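Local coordinates for protein glutamate--tRNA ligase (Elizabethkingia anophelis, PDB 6B1Z) that probably catalyses the ATP-dependent attachment of glutamate to its cognate tRNA, as a class I glutamyl-tRNA synthetase, at residues Y111-F116 against R147-L152; F136-E141 against L196-L201; P174-I179 against N192-D197; D183-K188 against E252-S257. One frame throughout, in Å; residues are numbered along the deposited sequence. Where two conformers were deposited one is given.

How the contacts relate
All four contacts fall within the class I catalytic region. Contacts 1 and 2, with centres about 11 Å apart, share a polar junction: Tyr113 OH of contact 1 lies 2.7 Å from Asp198 OD2 of contact 2, and Asn148 ND2 lies 3.0 Å from Tyr138 OH, both probable hydrogen bonds. Contact 3, centred about 10 Å from contact 2, shares Leu196 and Asp197 with it. From there the two-stranded sheet of 178-183 and 187-192 runs to contact 4, whose centre is about 20 Å from that of contact 3. Contact 4 joins that hairpin to strand 252-256, which pairs in parallel with 225-229, close to a magnesium ion bound by Ile184 O.

Contact 1: residues Y111-F116 against R147-L152; sequences YAYLAF and RNSISL
Asn148 meets the Tyr113 ring at its edge, Asn148 CB lying 3.6 Å from Tyr113 CE1, with the amide plane turned 66° from the ring. Over one face of the same ring, in the conformer of Ile150 described here (one of two), the CD1 methyl of Ile150 sits 3.7 Å from the Tyr113 ring centroid, a CH-pi contact in which the two side chains cross at about a right angle. A chi1 of 67° folds the Tyr113 ring back over its own main chain and so into this position. A tyrosine suits the place: its ring offers an apolar face, while its OH goes on to Asp198.

Beside the ring, Ser149 works as a small polar link. Ser149 OG accepts from Leu114 N at 3.0 Å, and Ser149 N donates to Leu114 O at 2.7 Å, so one residue satisfies both backbone groups of Leu114. Farther along, Phe116 N donates to Arg147 O at 2.8 Å. The Phe116 ring has Leu152 CD1 near its CD1, and both side chains pack on Leu160 of helix 154-162. A water accepts from Arg147 NE and donates to Phe116 O, tying the outer end together.

Asn148 turns its amide oxygen back on its own chain. OD1 takes Ile150 N in the carbonyl plane, on a lone pair, and Ser151 N from a tilted direction, while ND2 is held by Arg143 O. The result is an Asx turn before helix 154-162, joined through a single beta bridge between Ala115 and Asn148 to strand 112-115, one of the two edge strands of an antiparallel three-stranded sheet.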
loop_
_atom_site.group_PDB
_atom_site.type_symbol
_atom_site.label_atom_id
_atom_site.label_comp_id
_atom_site.label_asym_id
_atom_site.label_seq_id
_atom_site.Cartn_x
_atom_site.Cartn_y
_atom_site.Cartn_z
ATOM N N TYR A 111 5.826 -25.804 29.585
ATOM C CA TYR A 111 6.230 -24.823 28.602
ATOM C C TYR A 111 5.975 -23.389 29.040
ATOM O O TYR A 111 6.235 -22.473 28.252
ATOM C CB TYR A 111 5.515 -25.070 27.268
ATOM C CG TYR A 111 6.031 -26.248 26.482
ATOM C CD1 TYR A 111 5.358 -27.457 26.494
ATOM C CD2 TYR A 111 7.186 -26.135 25.704
ATOM C CE1 TYR A 111 5.817 -28.540 25.750
ATOM C CE2 TYR A 111 7.655 -27.206 24.965
ATOM C CZ TYR A 111 6.961 -28.405 24.989
ATOM O OH TYR A 111 7.418 -29.476 24.256
ATOM N N ALA A 112 5.485 -23.174 30.262
ATOM C CA ALA A 112 5.194 -21.830 30.744
ATOM C C ALA A 112 5.559 -21.700 32.217
ATOM O O ALA A 112 5.500 -22.671 32.984
ATOM C CB ALA A 112 3.710 -21.464 30.537
ATOM N N TYR A 113 5.916 -20.481 32.616
ATOM C CA TYR A 113 6.244 -20.208 34.006
ATOM C C TYR A 113 5.899 -18.757 34.329
ATOM O O TYR A 113 5.638 -17.947 33.436
ATOM C CB TYR A 113 7.719 -20.537 34.292
ATOM C CG TYR A 113 8.778 -19.683 33.618
ATOM C CD1 TYR A 113 9.305 -18.573 34.267
ATOM C CD2 TYR A 113 9.293 -20.007 32.360
ATOM C CE1 TYR A 113 10.299 -17.807 33.688
ATOM C CE2 TYR A 113 10.306 -19.227 31.766
ATOM C CZ TYR A 113 10.795 -18.135 32.450
ATOM O OH TYR A 113 11.778 -17.365 31.895
ATOM N N LEU A 114 5.894 -18.440 35.624
ATOM C CA LEU A 114 5.537 -17.108 36.107
ATOM C C LEU A 114 6.797 -16.288 36.358
ATOM O O LEU A 114 7.785 -16.801 36.894
ATOM C CB LEU A 114 4.725 -17.198 37.401
ATOM C CG LEU A 114 3.607 -18.246 37.468
ATOM C CD1 LEU A 114 2.903 -18.168 38.818
ATOM C CD2 LEU A 114 2.633 -18.077 36.325
ATOM N N ALA A 115 6.767 -15.010 35.976
ATOM C CA ALA A 115 7.935 -14.150 36.153
ATOM C C ALA A 115 7.515 -12.842 36.807
ATOM O O ALA A 115 6.533 -12.221 36.387
ATOM C CB ALA A 115 8.647 -13.885 34.820
ATOM N N PHE A 116 8.261 -12.437 37.832
ATOM C CA PHE A 116 7.899 -11.330 38.708
ATOM C C PHE A 116 8.793 -10.110 38.525
ATOM O O PHE A 116 8.632 -9.123 39.259
ATOM C CB PHE A 116 7.946 -11.779 40.176
ATOM C CG PHE A 116 6.997 -12.906 40.502
ATOM C CD1 PHE A 116 7.438 -14.223 40.508
ATOM C CD2 PHE A 116 5.673 -12.647 40.804
ATOM C CE1 PHE A 116 6.562 -15.260 40.801
ATOM C CE2 PHE A 116 4.790 -13.678 41.116
ATOM C CZ PHE A 116 5.238 -14.988 41.103
ATOM N N ARG A 147 13.867 -13.349 38.666
ATOM C CA ARG A 147 12.856 -13.585 39.698
ATOM C C ARG A 147 11.620 -14.208 39.059
ATOM O O ARG A 147 10.753 -13.500 38.539
ATOM C CB ARG A 147 12.524 -12.291 40.437
ATOM C CG ARG A 147 13.680 -11.820 41.353
ATOM C CD ARG A 147 13.396 -10.504 42.111
ATOM N NE ARG A 147 12.104 -10.511 42.794
ATOM C CZ ARG A 147 11.854 -11.158 43.928
ATOM N NH1 ARG A 147 12.810 -11.865 44.519
ATOM N NH2 ARG A 147 10.643 -11.098 44.468
ATOM N N ASN A 148 11.531 -15.537 39.106
ATOM C CA ASN A 148 10.461 -16.246 38.418
ATOM C C ASN A 148 10.221 -17.575 39.136
ATOM O O ASN A 148 10.929 -17.921 40.083
ATOM C CB ASN A 148 10.820 -16.431 36.940
ATOM C CG ASN A 148 12.143 -17.136 36.763
ATOM O OD1 ASN A 148 12.279 -18.295 37.146
ATOM N ND2 ASN A 148 13.129 -16.443 36.203
ATOM N N SER A 149 9.214 -18.328 38.676
ATOM C CA SER A 149 8.846 -19.558 39.372
ATOM C C SER A 149 9.815 -20.705 39.109
ATOM O O SER A 149 9.669 -21.765 39.726
ATOM C CB SER A 149 7.409 -19.974 39.021
ATOM O OG SER A 149 7.232 -20.154 37.633
ATOM N N ILE A 150 10.786 -20.524 38.222
ATOM C CA ILE A 150 11.858 -21.504 38.082
ATOM C C ILE A 150 12.999 -21.213 39.049
ATOM O O ILE A 150 13.543 -22.136 39.663
ATOM C CB ILE A 150 12.346 -21.541 36.621
ATOM C CG1 ILE A 150 11.255 -22.118 35.715
ATOM C CG2 ILE A 150 13.647 -22.353 36.505
ATOM C CD1 ILE A 150 11.513 -21.923 34.252
ATOM N N SER A 151 13.362 -19.938 39.212
ATOM C CA SER A 151 14.510 -19.544 40.027
ATOM C C SER A 151 14.185 -19.403 41.506
ATOM O O SER A 151 15.078 -19.571 42.350
ATOM C CB SER A 151 15.069 -18.209 39.520
ATOM O OG SER A 151 14.175 -17.148 39.826
ATOM N N LEU A 152 12.969 -19.083 41.841
ATOM C CA LEU A 152 12.643 -18.784 43.223
ATOM C C LEU A 152 12.079 -20.013 43.921
ATOM O O LEU A 152 11.365 -20.812 43.305
ATOM C CB LEU A 152 11.624 -17.643 43.310
ATOM C CG LEU A 152 12.088 -16.312 42.719
ATOM C CD1 LEU A 152 10.964 -15.294 42.800
ATOM C CD2 LEU A 152 13.346 -15.808 43.433
HETATM O O HOH W 1 10.623 -8.744 41.238
#

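Contact 2: residues F136-E141 against L196-L201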
loop_
_atom_site.group_PDB
_atom_site.type_symbol
_atom_site.label_atom_id
_atom_site.label_comp_id
_atom_site.label_asym_id
_atom_site.label_seq_id
_atom_site.Cartn_x
_atom_site.Cartn_y
_atom_site.Cartn_z
ATOM N N PHE A 136 21.075 -8.210 26.559
ATOM C CA PHE A 136 20.344 -9.122 27.431
ATOM C C PHE A 136 19.208 -9.817 26.690
ATOM O O PHE A 136 18.483 -9.202 25.901
ATOM C CB PHE A 136 19.783 -8.359 28.639
ATOM C CG PHE A 136 18.758 -9.136 29.416
ATOM C CD1 PHE A 136 19.142 -10.217 30.193
ATOM C CD2 PHE A 136 17.419 -8.784 29.373
ATOM C CE1 PHE A 136 18.210 -10.943 30.903
ATOM C CE2 PHE A 136 16.483 -9.510 30.077
ATOM C CZ PHE A 136 16.880 -10.588 30.845
ATOM N N ALA A 137 19.067 -11.117 26.951
ATOM C CA ALA A 137 17.911 -11.909 26.552
ATOM C C ALA A 137 17.456 -12.729 27.747
ATOM O O ALA A 137 18.278 -13.351 28.423
ATOM C CB ALA A 137 18.230 -12.839 25.373
ATOM N N TYR A 138 16.154 -12.704 28.020
ATOM C CA TYR A 138 15.557 -13.544 29.054
ATOM C C TYR A 138 15.429 -14.945 28.472
ATOM O O TYR A 138 14.580 -15.180 27.605
ATOM C CB TYR A 138 14.196 -12.970 29.449
ATOM C CG TYR A 138 13.746 -13.222 30.885
ATOM C CD1 TYR A 138 13.649 -14.511 31.395
ATOM C CD2 TYR A 138 13.395 -12.155 31.719
ATOM C CE1 TYR A 138 13.220 -14.740 32.707
ATOM C CE2 TYR A 138 12.963 -12.369 33.024
ATOM C CZ TYR A 138 12.892 -13.667 33.515
ATOM O OH TYR A 138 12.467 -13.870 34.803
ATOM N N ASN A 139 16.276 -15.875 28.907
ATOM C CA ASN A 139 16.391 -17.152 28.203
ATOM C C ASN A 139 16.905 -18.215 29.170
ATOM O O ASN A 139 16.994 -17.991 30.382
ATOM C CB ASN A 139 17.294 -17.005 26.968
ATOM C CG ASN A 139 18.726 -16.609 27.324
ATOM O OD1 ASN A 139 19.114 -16.603 28.497
ATOM N ND2 ASN A 139 19.516 -16.287 26.308
ATOM N N TYR A 140 17.264 -19.379 28.627
ATOM C CA TYR A 140 17.746 -20.461 29.481
ATOM C C TYR A 140 18.953 -20.027 30.310
ATOM O O TYR A 140 19.077 -20.407 31.479
ATOM C CB TYR A 140 18.093 -21.684 28.628
ATOM C CG TYR A 140 18.380 -22.904 29.467
ATOM C CD1 TYR A 140 19.629 -23.086 30.045
ATOM C CD2 TYR A 140 17.396 -23.864 29.701
ATOM C CE1 TYR A 140 19.897 -24.185 30.821
ATOM C CE2 TYR A 140 17.655 -24.969 30.488
ATOM C CZ TYR A 140 18.913 -25.123 31.036
ATOM O OH TYR A 140 19.211 -26.219 31.825
ATOM N N GLU A 141 19.847 -19.229 29.719
ATOM C CA GLU A 141 21.080 -18.816 30.387
ATOM C C GLU A 141 20.842 -17.864 31.551
ATOM O O GLU A 141 21.602 -17.891 32.531
ATOM C CB GLU A 141 22.008 -18.145 29.380
ATOM C CG GLU A 141 22.642 -19.101 28.386
ATOM C CD GLU A 141 23.525 -18.377 27.384
ATOM O OE1 GLU A 141 23.204 -17.217 27.023
ATOM O OE2 GLU A 141 24.540 -18.969 26.961
ATOM N N LEU A 196 16.944 -18.706 21.173
ATOM C CA LEU A 196 15.624 -18.109 21.333
ATOM C C LEU A 196 15.386 -17.725 22.789
ATOM O O LEU A 196 16.091 -18.169 23.702
ATOM C CB LEU A 196 14.546 -19.079 20.845
ATOM C CG LEU A 196 14.739 -19.603 19.417
ATOM C CD1 LEU A 196 13.663 -20.627 19.086
ATOM C CD2 LEU A 196 14.746 -18.438 18.398
ATOM N N ASP A 197 14.366 -16.895 23.026
ATOM C CA ASP A 197 14.115 -16.295 24.330
ATOM C C ASP A 197 12.814 -16.802 24.936
ATOM O O ASP A 197 11.922 -17.297 24.229
ATOM C CB ASP A 197 14.046 -14.767 24.234
ATOM C CG ASP A 197 15.273 -14.167 23.592
ATOM O OD1 ASP A 197 16.329 -14.824 23.612
ATOM O OD2 ASP A 197 15.181 -13.033 23.075
ATOM N N ASP A 198 12.705 -16.635 26.257
ATOM C CA ASP A 198 11.511 -16.990 27.028
ATOM C C ASP A 198 10.470 -15.872 26.890
ATOM O O ASP A 198 10.220 -15.100 27.821
ATOM C CB ASP A 198 11.861 -17.178 28.505
ATOM C CG ASP A 198 12.759 -18.390 28.791
ATOM O OD1 ASP A 198 12.989 -19.234 27.907
ATOM O OD2 ASP A 198 13.225 -18.465 29.953
ATOM N N LYS A 199 9.845 -15.794 25.710
ATOM C CA LYS A 199 9.014 -14.637 25.401
ATOM C C LYS A 199 7.802 -14.573 26.318
ATOM O O LYS A 199 7.244 -15.593 26.730
ATOM C CB LYS A 199 8.551 -14.664 23.939
ATOM C CG LYS A 199 9.692 -14.428 22.929
ATOM C CD LYS A 199 9.241 -13.555 21.737
ATOM C CE LYS A 199 10.437 -13.079 20.891
ATOM N NZ LYS A 199 10.452 -13.688 19.518
ATOM N N VAL A 200 7.372 -13.343 26.602
ATOM C CA VAL A 200 6.165 -13.141 27.393
ATOM C C VAL A 200 4.953 -13.581 26.583
ATOM O O VAL A 200 4.771 -13.163 25.427
ATOM C CB VAL A 200 6.027 -11.674 27.818
ATOM C CG1 VAL A 200 4.680 -11.458 28.528
ATOM C CG2 VAL A 200 7.173 -11.258 28.723
ATOM N N LEU A 201 4.119 -14.411 27.199
ATOM C CA LEU A 201 2.876 -14.905 26.627
ATOM C C LEU A 201 1.662 -14.181 27.163
ATOM O O LEU A 201 0.706 -13.981 26.415
ATOM C CB LEU A 201 2.695 -16.399 26.910
ATOM C CG LEU A 201 3.829 -17.284 26.410
ATOM C CD1 LEU A 201 3.559 -18.728 26.788
ATOM C CD2 LEU A 201 3.951 -17.122 24.897
HETATM O O HOH W 2 18.682 -16.916 23.642
HETATM O O HOH W 3 17.041 -20.119 25.685
#
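An inverse gamma turn centred on Asp198 leads into edge strand 200-202 of the three-stranded antiparallel sheet, and here it meets the loop containing Tyr138 and Asn139. The backbone link is a single bond, Asp198 N to Tyr138 O at 2.7 Å and 165°, with the donor in the carbonyl plane. Asp197 comes in alongside it: its CB is 3.4 Å from Tyr138 O, and in one of its two conformers its OD1 comes 3.3 Å from Ala137 CB. Asn139 CB packs at 3.7 Å from Leu196 O. Two waters link the segments, one accepting from Asn139 ND2 and the other from Tyr140 N, and both can donate to Leu196 O.

The Asp198 carboxylate has its CG beside the backbone N (chi1 -67°), which helps bring Asp198 OD2 to the edge of the Tyr138 ring, 4.2 Å from Tyr138 CD1. Beyond the two segments, Arg143 forms a salt bridge with OD2, Met173 N donates to OD1, and Tyr113 completes the set. The short aspartate side chain suits this, since its donors include the main-chain N of Met173. Such a set of partners would probably stabilise the buried carboxylate in its charged form.

Contact 3: residues P174-I179 against N192-D197; sequences PLDRII and NTNTLD
Thr193 turns CB and both its branches, OG1 and CG2, to the bend at Pro174-Arg177. Thr193 CB lies 3.3 Å from Pro174 O. From there a chi1 of 54° directs the hydroxyl into the bend. Thr193 OG1 donates to Pro174 O at 2.7 Å, approaching from above the carbonyl plane, and accepts from Arg177 N at 3.0 Å. The methyl branch, Thr193 CG2, lies against Arg177 O (3.5 Å) and packs on Ile179 CG1 (3.8 Å), the Thr193 and Ile179 side chains crossing at about a right angle. Threonine thus supplies donor, acceptor and apolar surface from one branched carbon, and helix 236-246 adds Leu241 beside it.

This is the open end of the two-stranded antiparallel sheet of 178-183 and 187-192, where Ile178 and Asn192 form a non-hydrogen-bonded pair and Thr193 N donates to Arg177 O at 2.8 Å. Beyond the pair, segment 192-197 enters a 3-10 turn, started by an Asx turn in which Asn192 OD1 accepts from Asn194 N. Asn192 ND2 points across to Asp176 OD1, at 2.9 Å and 166°, with carboxylate and amide nearly coplanar. Asn194 reaches over the same bend, its OD1 accepting from Asp176 N from above the amide plane. A water can donate to both Asn194 OD1 and Pro174 O, while the extended Arg177 carries its guanidinium away to a salt bridge with Glu244.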
loop_
_atom_site.group_PDB
_atom_site.type_symbol
_atom_site.label_atom_id
_atom_site.label_comp_id
_atom_site.label_asym_id
_atom_site.label_seq_id
_atom_site.Cartn_x
_atom_site.Cartn_y
_atom_site.Cartn_z
ATOM N N PRO A 174 12.888 -24.648 25.513
ATOM C CA PRO A 174 13.629 -25.890 25.757
ATOM C C PRO A 174 15.137 -25.685 25.696
ATOM O O PRO A 174 15.637 -24.802 24.994
ATOM C CB PRO A 174 13.162 -26.812 24.618
ATOM C CG PRO A 174 11.808 -26.288 24.230
ATOM C CD PRO A 174 11.850 -24.793 24.469
ATOM N N LEU A 175 15.852 -26.525 26.448
ATOM C CA LEU A 175 17.312 -26.590 26.389
ATOM C C LEU A 175 17.777 -27.320 25.125
ATOM O O LEU A 175 17.427 -28.485 24.907
ATOM C CB LEU A 175 17.843 -27.287 27.642
ATOM C CG LEU A 175 19.365 -27.531 27.695
ATOM C CD1 LEU A 175 20.120 -26.216 27.592
ATOM C CD2 LEU A 175 19.766 -28.287 28.948
ATOM N N ASP A 176 18.582 -26.634 24.301
ATOM C CA ASP A 176 19.361 -27.264 23.232
ATOM C C ASP A 176 18.523 -28.229 22.388
ATOM O O ASP A 176 18.834 -29.410 22.229
ATOM C CB ASP A 176 20.578 -27.972 23.843
ATOM C CG ASP A 176 21.573 -28.463 22.799
ATOM O OD1 ASP A 176 21.503 -28.024 21.638
ATOM O OD2 ASP A 176 22.431 -29.322 23.139
ATOM N N ARG A 177 17.435 -27.696 21.834
ATOM C CA ARG A 177 16.541 -28.476 21.001
ATOM C C ARG A 177 16.559 -27.901 19.593
ATOM O O ARG A 177 16.491 -26.677 19.422
ATOM C CB ARG A 177 15.128 -28.469 21.596
ATOM C CG ARG A 177 14.154 -29.328 20.811
ATOM C CD ARG A 177 12.781 -29.383 21.494
ATOM N NE ARG A 177 11.803 -29.892 20.544
ATOM C CZ ARG A 177 10.491 -29.897 20.771
ATOM N NH1 ARG A 177 10.025 -29.483 21.944
ATOM N NH2 ARG A 177 9.657 -30.339 19.837
ATOM N N ILE A 178 16.661 -28.778 18.593
ATOM C CA ILE A 178 16.637 -28.360 17.194
ATOM C C ILE A 178 15.196 -28.390 16.700
ATOM O O ILE A 178 14.539 -29.435 16.754
ATOM C CB ILE A 178 17.529 -29.261 16.333
ATOM C CG1 ILE A 178 18.971 -29.151 16.805
ATOM C CG2 ILE A 178 17.397 -28.869 14.866
ATOM C CD1 ILE A 178 19.891 -30.162 16.169
ATOM N N ILE A 179 14.704 -27.244 16.241
ATOM C CA ILE A 179 13.371 -27.123 15.667
ATOM C C ILE A 179 13.525 -27.105 14.154
ATOM O O ILE A 179 14.228 -26.246 13.606
ATOM C CB ILE A 179 12.666 -25.850 16.162
ATOM C CG1 ILE A 179 12.744 -25.720 17.692
ATOM C CG2 ILE A 179 11.213 -25.850 15.692
ATOM C CD1 ILE A 179 12.157 -26.896 18.449
ATOM N N ASN A 192 18.093 -23.728 16.635
ATOM C CA ASN A 192 18.280 -24.267 17.974
ATOM C C ASN A 192 17.621 -23.342 18.992
ATOM O O ASN A 192 17.807 -22.119 18.952
ATOM C CB ASN A 192 19.774 -24.445 18.285
ATOM C CG ASN A 192 20.011 -25.290 19.534
ATOM O OD1 ASN A 192 19.666 -24.884 20.643
ATOM N ND2 ASN A 192 20.588 -26.473 19.350
ATOM N N THR A 193 16.862 -23.930 19.924
ATOM C CA THR A 193 16.194 -23.129 20.944
ATOM C C THR A 193 17.160 -22.323 21.813
ATOM O O THR A 193 16.737 -21.348 22.441
ATOM C CB THR A 193 15.316 -24.021 21.833
ATOM O OG1 THR A 193 16.091 -25.098 22.383
ATOM C CG2 THR A 193 14.197 -24.604 21.022
ATOM N N ASN A 194 18.438 -22.711 21.878
ATOM C CA ASN A 194 19.385 -21.898 22.629
ATOM C C ASN A 194 19.544 -20.492 22.059
ATOM O O ASN A 194 20.055 -19.611 22.760
ATOM C CB ASN A 194 20.760 -22.569 22.660
ATOM C CG ASN A 194 20.813 -23.796 23.543
ATOM O OD1 ASN A 194 19.910 -24.062 24.330
ATOM N ND2 ASN A 194 21.898 -24.552 23.419
ATOM N N THR A 195 19.154 -20.266 20.805
ATOM C CA THR A 195 19.197 -18.930 20.221
ATOM C C THR A 195 17.929 -18.127 20.489
ATOM O O THR A 195 17.843 -16.967 20.055
ATOM C CB THR A 195 19.422 -19.005 18.695
ATOM O OG1 THR A 195 18.252 -19.526 18.051
ATOM C CG2 THR A 195 20.640 -19.872 18.337
ATOM N N LEU A 196 16.944 -18.706 21.173
ATOM C CA LEU A 196 15.624 -18.109 21.333
ATOM C C LEU A 196 15.386 -17.725 22.789
ATOM O O LEU A 196 16.091 -18.169 23.702
ATOM C CB LEU A 196 14.546 -19.079 20.845
ATOM C CG LEU A 196 14.739 -19.603 19.417
ATOM C CD1 LEU A 196 13.663 -20.627 19.086
ATOM C CD2 LEU A 196 14.746 -18.438 18.398
ATOM N N ASP A 197 14.366 -16.895 23.026
ATOM C CA ASP A 197 14.115 -16.295 24.330
ATOM C C ASP A 197 12.814 -16.802 24.936
ATOM O O ASP A 197 11.922 -17.297 24.229
ATOM C CB ASP A 197 14.046 -14.767 24.234
ATOM C CG ASP A 197 15.273 -14.167 23.592
ATOM O OD1 ASP A 197 16.329 -14.824 23.612
ATOM O OD2 ASP A 197 15.181 -13.033 23.075
HETATM O O HOH W 4 17.518 -22.876 25.540
#

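Contact 4: residues D183-K188 against E252-S257. With EDO (1,2-ethanediol), chain R.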
loop_
_atom_site.group_PDB
_atom_site.type_symbol
_atom_site.label_atom_id
_atom_site.label_comp_id
_atom_site.label_asym_id
_atom_site.label_seq_id
_atom_site.Cartn_x
_atom_site.Cartn_y
_atom_site.Cartn_z
ATOM N N ASP A 183 8.666 -23.489 5.655
ATOM C CA ASP A 183 7.878 -22.336 5.230
ATOM C C ASP A 183 7.569 -22.447 3.741
ATOM O O ASP A 183 8.417 -22.863 2.954
ATOM C CB ASP A 183 8.646 -21.036 5.499
ATOM C CG ASP A 183 7.787 -19.803 5.275
ATOM O OD1 ASP A 183 7.910 -19.170 4.198
ATOM O OD2 ASP A 183 6.963 -19.535 6.169
ATOM N N ILE A 184 6.355 -22.030 3.352
ATOM C CA ILE A 184 5.955 -22.122 1.950
ATOM C C ILE A 184 6.854 -21.266 1.062
ATOM O O ILE A 184 7.213 -21.673 -0.047
ATOM C CB ILE A 184 4.467 -21.742 1.796
ATOM C CG1 ILE A 184 3.577 -22.845 2.374
ATOM C CG2 ILE A 184 4.118 -21.478 0.320
ATOM C CD1 ILE A 184 2.100 -22.405 2.539
ATOM N N ILE A 185 7.231 -20.074 1.527
ATOM C CA ILE A 185 8.098 -19.187 0.746
ATOM C C ILE A 185 9.568 -19.519 0.955
ATOM O O ILE A 185 10.343 -19.620 -0.006
ATOM C CB ILE A 185 7.840 -17.710 1.114
ATOM C CG1 ILE A 185 6.354 -17.345 1.032
ATOM C CG2 ILE A 185 8.697 -16.793 0.225
ATOM C CD1 ILE A 185 5.838 -17.216 -0.350
ATOM N N ARG A 186 9.972 -19.644 2.217
ATOM C CA ARG A 186 11.388 -19.680 2.559
ATOM C C ARG A 186 11.973 -21.084 2.580
ATOM O O ARG A 186 13.203 -21.216 2.658
ATOM C CB ARG A 186 11.611 -19.009 3.917
ATOM C CG ARG A 186 11.269 -17.506 3.928
ATOM C CD ARG A 186 12.271 -16.693 3.123
ATOM N NE ARG A 186 13.566 -16.601 3.794
ATOM C CZ ARG A 186 13.960 -15.555 4.510
ATOM N NH1 ARG A 186 13.165 -14.497 4.631
ATOM N NH2 ARG A 186 15.156 -15.560 5.090
ATOM N N GLY A 187 11.144 -22.123 2.507
ATOM C CA GLY A 187 11.646 -23.494 2.504
ATOM C C GLY A 187 11.944 -24.026 3.898
ATOM O O GLY A 187 11.451 -23.535 4.920
ATOM N N LYS A 188 12.779 -25.064 3.922
ATOM C CA LYS A 188 13.131 -25.752 5.162
ATOM C C LYS A 188 14.353 -25.109 5.792
ATOM O O LYS A 188 15.328 -24.779 5.103
ATOM C CB LYS A 188 13.410 -27.234 4.908
ATOM C CG LYS A 188 12.178 -28.035 4.480
ATOM C CD LYS A 188 12.575 -29.436 4.074
ATOM C CE LYS A 188 11.351 -30.261 3.726
ATOM N NZ LYS A 188 11.773 -31.669 3.431
ATOM N N GLU A 252 -0.113 -24.045 8.173
ATOM C CA GLU A 252 1.042 -23.782 7.318
ATOM C C GLU A 252 1.387 -22.300 7.368
ATOM O O GLU A 252 0.523 -21.458 7.625
ATOM C CB GLU A 252 0.760 -24.195 5.873
ATOM C CG GLU A 252 0.524 -25.696 5.718
ATOM C CD GLU A 252 0.382 -26.108 4.280
ATOM O OE1 GLU A 252 1.343 -25.898 3.508
ATOM O OE2 GLU A 252 -0.695 -26.625 3.920
ATOM N N PHE A 253 2.657 -21.986 7.119
ATOM C CA PHE A 253 3.150 -20.612 7.141
ATOM C C PHE A 253 3.776 -20.238 5.809
ATOM O O PHE A 253 4.360 -21.079 5.121
ATOM C CB PHE A 253 4.207 -20.399 8.247
ATOM C CG PHE A 253 3.669 -20.541 9.632
ATOM C CD1 PHE A 253 3.563 -21.798 10.213
ATOM C CD2 PHE A 253 3.275 -19.428 10.353
ATOM C CE1 PHE A 253 3.051 -21.940 11.490
ATOM C CE2 PHE A 253 2.763 -19.564 11.635
ATOM C CZ PHE A 253 2.659 -20.825 12.202
ATOM N N ALA A 254 3.645 -18.955 5.455
ATOM C CA ALA A 254 4.329 -18.367 4.304
ATOM C C ALA A 254 4.805 -16.981 4.705
ATOM O O ALA A 254 3.980 -16.124 5.037
ATOM C CB ALA A 254 3.398 -18.282 3.088
ATOM N N HIS A 255 6.116 -16.754 4.674
ATOM C CA HIS A 255 6.700 -15.494 5.121
ATOM C C HIS A 255 7.186 -14.700 3.918
ATOM O O HIS A 255 8.071 -15.151 3.179
ATOM C CB HIS A 255 7.826 -15.741 6.122
ATOM C CG HIS A 255 7.325 -16.108 7.481
ATOM N ND1 HIS A 255 6.959 -17.399 7.816
ATOM C CD2 HIS A 255 7.116 -15.358 8.591
ATOM C CE1 HIS A 255 6.550 -17.423 9.074
ATOM N NE2 HIS A 255 6.631 -16.196 9.566
ATOM N N LEU A 256 6.603 -13.518 3.731
ATOM C CA LEU A 256 6.895 -12.653 2.596
ATOM C C LEU A 256 8.071 -11.733 2.901
ATOM O O LEU A 256 8.091 -11.052 3.931
ATOM C CB LEU A 256 5.648 -11.833 2.261
ATOM C CG LEU A 256 4.376 -12.656 2.038
ATOM C CD1 LEU A 256 3.148 -11.742 2.016
ATOM C CD2 LEU A 256 4.474 -13.436 0.722
ATOM N N SER A 257 9.042 -11.699 2.000
ATOM C CA SER A 257 10.226 -10.875 2.213
ATOM C C SER A 257 9.868 -9.393 2.133
ATOM O O SER A 257 8.999 -8.990 1.357
ATOM C CB SER A 257 11.300 -11.230 1.183
ATOM O OG SER A 257 11.683 -12.595 1.347
HETATM C C1 EDO R . 7.737 -11.769 -1.061
HETATM O O1 EDO R . 8.578 -12.810 -0.533
HETATM C C2 EDO R . 8.265 -11.364 -2.431
HETATM O O2 EDO R . 9.531 -10.714 -2.238
HETATM O O HOH W 5 10.701 -14.053 3.514
#
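Asp183 meets His255 through both carboxylate oxygens. Asp183 OD2 accepts from His255 ND1 at 2.7 Å in a nearly straight bond of 177°; ND1 reaches it in the imidazole plane but 48° above the carboxylate plane. Asp183 OD1 takes His255 N at 3.0 Å on its syn lone pair. The carboxylate stands there because CG is anti to the backbone N (chi1 -171°). Next to it, Ile184 N donates to Phe253 O at 2.8 Å, while Ile184 CB and Ile185 CG1 close over the Ala254 methyl, whose small size lets both isoleucines settle on strand 252-256.

One shell out, OD1 also accepts from Arg186 N, on its anti lone pair, and from Ile185 N, making an Asx turn that shapes the hairpin bend. A water joins Arg186 NH1, His255 O and Ser257 OG; Arg186 is also salt-bridged to Glu230, and Ser257 OG bonds to Lys341 O. Ser257 N donates to O1 of a 1,2-ethanediol, probably from the crystallisation liquor, at 2.8 Å. Ile184 O binds the magnesium ion.

With three N-H groups on OD1 and the imidazole N-H on OD2, the buried carboxylate is probably kept ionised, and its charge would probably favour a proton on His255 ND1.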